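Local coordinates for protein prolyl-ACP dehydrogenase (Oscillatoria sp., PDB 4IRN) that oxidises a prolyl group carried on an acyl carrier protein, using FAD, in the biosynthesis of the cyanotoxin anatoxin-a, at residues Y106-L111 with A123-I128. Numbering follows the deposited sequence.
Sequences YALQGL and AMNAHI
Leu-108 and Asn-125 mark the closest approach of segments 106-111 and 123-128, which lie on two successive helices, 101-114 and 118-138, and run roughly antiparallel here in the N-terminal helical domain of the acyl-CoA dehydrogenase fold. Even at this point the CA atoms of Leu-108 and Asn-125 stand 9.4 Å apart, a spacing bridged by side chains; no hydrogen bond crosses between the segments. Leucine suits such spacing: Leu-108, one turn from Leu-111, extends its branched end so that CD1 lies 4.1 Å from OD1 of Asn-125 and CD2 almost as near, the two side chains passing alongside each other and pointing opposite ways. The amide of Asn-125 is held within its own helix, ND2 giving a hydrogen bond to Ile-121 O and OD1 receiving one from Trp-129 NE1. Farther along, the CD2 methyl of Leu-111 meets CE of Met-124 at 4.1 Å. Methionine suits this place because its unbranched chain is long and pliable; the turn at its last torsion (chi3 -49°) swings CE back to the leucine. Val-51 of helix 42-58 touches Leu-111, and Trp-77 and Cys-80 of helix 74-83 border Met-124. All four touching residues are buried, yet they meet through few atoms: the contact is light van der Waals packing, and the buried amide of Asn-125 is paid for by intrahelical bonds, while across this contact it meets the methyl groups of Leu-108.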
ATOM      1  N   TYR A 106      28.056 -10.767   3.514  1.00 15.84           N
ATOM      2  CA  TYR A 106      28.295 -10.655   2.071  1.00 16.00           C
ATOM      3  C   TYR A 106      28.352 -12.046   1.412  1.00 20.79           C
ATOM      4  O   TYR A 106      27.736 -12.254   0.366  1.00 20.14           O
ATOM      5  CB  TYR A 106      29.592  -9.870   1.817  1.00 17.18           C
ATOM      6  CG  TYR A 106      29.765  -9.367   0.398  1.00 19.95           C
ATOM      7  CD1 TYR A 106      28.776  -8.604  -0.222  1.00 22.07           C
ATOM      8  CD2 TYR A 106      30.958  -9.574  -0.293  1.00 20.85           C
ATOM      9  CE1 TYR A 106      28.958  -8.091  -1.506  1.00 23.64           C
ATOM     10  CE2 TYR A 106      31.147  -9.077  -1.583  1.00 21.75           C
ATOM     11  CZ  TYR A 106      30.147  -8.331  -2.183  1.00 31.14           C
ATOM     12  OH  TYR A 106      30.329  -7.844  -3.452  1.00 34.74           O
ATOM     13  N   ALA A 107      29.065 -13.001   2.057  1.00 18.26           N
ATOM     14  CA  ALA A 107      29.217 -14.388   1.615  1.00 17.83           C
ATOM     15  C   ALA A 107      27.881 -15.130   1.714  1.00 21.65           C
ATOM     16  O   ALA A 107      27.578 -15.927   0.825  1.00 22.29           O
ATOM     17  CB  ALA A 107      30.281 -15.094   2.445  1.00 18.47           C
ATOM     18  N   LEU A 108      27.066 -14.827   2.757  1.00 17.45           N
ATOM     19  CA  LEU A 108      25.722 -15.414   2.938  1.00 16.72           C
ATOM     20  C   LEU A 108      24.777 -14.930   1.834  1.00 20.43           C
ATOM     21  O   LEU A 108      23.953 -15.710   1.346  1.00 20.61           O
ATOM     22  CB  LEU A 108      25.104 -15.094   4.315  1.00 16.40           C
ATOM     23  CG  LEU A 108      25.712 -15.732   5.565  1.00 20.65           C
ATOM     24  CD1 LEU A 108      25.175 -15.080   6.816  1.00 21.06           C
ATOM     25  CD2 LEU A 108      25.480 -17.228   5.613  1.00 20.78           C
ATOM     26  N   GLN A 109      24.933 -13.592   1.418  1.00 15.82           N
ATOM     27  CA  GLN A 109      24.168 -13.025   0.320  1.00 14.92           C
ATOM     28  C   GLN A 109      24.491 -13.836  -0.944  1.00 19.77           C
ATOM     29  O   GLN A 109      23.570 -14.269  -1.642  1.00 20.34           O
ATOM     30  CB  GLN A 109      24.503 -11.533   0.132  1.00 15.72           C
ATOM     31  CG  GLN A 109      23.407 -10.731  -0.562  1.00 18.62           C
ATOM     32  CD  GLN A 109      23.557 -10.665  -2.059  1.00 30.22           C
ATOM     33  OE1 GLN A 109      24.570 -11.068  -2.633  1.00 29.74           O
ATOM     34  NE2 GLN A 109      22.568 -10.095  -2.728  1.00 16.23           N
ATOM     35  N   GLY A 110      25.782 -14.165  -1.157  1.00 15.66           N
ATOM     36  CA  GLY A 110      26.293 -14.962  -2.271  1.00 15.13           C
ATOM     37  C   GLY A 110      25.758 -16.377  -2.270  1.00 19.55           C
ATOM     38  O   GLY A 110      25.410 -16.910  -3.325  1.00 18.87           O
ATOM     39  N   LEU A 111      25.663 -16.978  -1.066  1.00 16.91           N
ATOM     40  CA  LEU A 111      25.142 -18.330  -0.879  1.00 17.21           C
ATOM     41  C   LEU A 111      23.672 -18.396  -1.297  1.00 22.52           C
ATOM     42  O   LEU A 111      23.290 -19.334  -1.984  1.00 22.75           O
ATOM     43  CB  LEU A 111      25.340 -18.811   0.585  1.00 17.30           C
ATOM     44  CG  LEU A 111      24.921 -20.260   0.925  1.00 21.56           C
ATOM     45  CD1 LEU A 111      25.709 -21.305   0.113  1.00 21.43           C
ATOM     46  CD2 LEU A 111      25.066 -20.536   2.402  1.00 22.69           C
ATOM     47  N   ALA A 123      17.807 -23.890   7.672  1.00 15.14           N
ATOM     48  CA  ALA A 123      18.278 -24.918   8.615  1.00 15.01           C
ATOM     49  C   ALA A 123      19.704 -24.630   9.121  1.00 19.99           C
ATOM     50  O   ALA A 123      19.978 -24.787  10.315  1.00 19.90           O
ATOM     51  CB  ALA A 123      18.220 -26.286   7.961  1.00 15.62           C
ATOM     52  N   MET A 124      20.595 -24.179   8.218  1.00 16.54           N
ATOM     53  CA  MET A 124      21.978 -23.831   8.533  1.00 16.16           C
ATOM     54  C   MET A 124      22.082 -22.537   9.361  1.00 19.42           C
ATOM     55  O   MET A 124      22.877 -22.476  10.298  1.00 18.32           O
ATOM     56  CB  MET A 124      22.809 -23.716   7.243  1.00 18.48           C
ATOM     57  CG  MET A 124      23.274 -25.055   6.692  1.00 22.40           C
ATOM     58  SD  MET A 124      24.309 -24.986   5.201  1.00 26.67           S
ATOM     59  CE  MET A 124      23.345 -23.872   4.137  1.00 23.43           C
ATOM     60  N   ASN A 125      21.286 -21.506   9.000  1.00 16.13           N
ATOM     61  CA  ASN A 125      21.259 -20.211   9.684  1.00 15.48           C
ATOM     62  C   ASN A 125      20.719 -20.328  11.103  1.00 19.02           C
ATOM     63  O   ASN A 125      21.204 -19.630  11.998  1.00 18.43           O
ATOM     64  CB  ASN A 125      20.534 -19.161   8.860  1.00 14.22           C
ATOM     65  CG  ASN A 125      21.450 -18.520   7.840  1.00 35.61           C
ATOM     66  OD1 ASN A 125      22.151 -17.540   8.118  1.00 32.82           O
ATOM     67  ND2 ASN A 125      21.534 -19.106   6.654  1.00 22.47           N
ATOM     68  N   ALA A 126      19.775 -21.265  11.313  1.00 15.13           N
ATOM     69  CA  ALA A 126      19.195 -21.598  12.603  1.00 14.49           C
ATOM     70  C   ALA A 126      20.270 -22.176  13.511  1.00 19.13           C
ATOM     71  O   ALA A 126      20.324 -21.827  14.678  1.00 19.72           O
ATOM     72  CB  ALA A 126      18.075 -22.604  12.412  1.00 15.00           C
ATOM     73  N   HIS A 127      21.103 -23.055  12.965  1.00 15.07           N
ATOM     74  CA  HIS A 127      22.223 -23.741  13.604  1.00 14.08           C
ATOM     75  C   HIS A 127      23.348 -22.750  13.975  1.00 15.82           C
ATOM     76  O   HIS A 127      23.834 -22.779  15.103  1.00 15.37           O
ATOM     77  CB  HIS A 127      22.721 -24.864  12.675  1.00 15.10           C
ATOM     78  CG  HIS A 127      24.009 -25.521  13.084  1.00 18.65           C
ATOM     79  ND1 HIS A 127      24.021 -26.674  13.841  1.00 20.36           N
ATOM     80  CD2 HIS A 127      25.287 -25.177  12.796  1.00 20.03           C
ATOM     81  CE1 HIS A 127      25.297 -26.980  14.001  1.00 19.30           C
ATOM     82  NE2 HIS A 127      26.093 -26.108  13.389  1.00 19.46           N
ATOM     83  N   ILE A 128      23.730 -21.861  13.045  1.00 11.06           N
ATOM     84  CA  ILE A 128      24.776 -20.859  13.265  1.00 10.78           C
ATOM     85  C   ILE A 128      24.403 -19.763  14.270  1.00 14.74           C
ATOM     86  O   ILE A 128      25.072 -19.605  15.288  1.00 13.54           O
ATOM     87  CB  ILE A 128      25.262 -20.241  11.923  1.00 13.45           C
ATOM     88  CG1 ILE A 128      25.866 -21.310  11.001  1.00 13.70           C
ATOM     89  CG2 ILE A 128      26.277 -19.131  12.163  1.00 13.53           C
ATOM     90  CD1 ILE A 128      25.727 -20.999   9.497  1.00 17.15           C
TER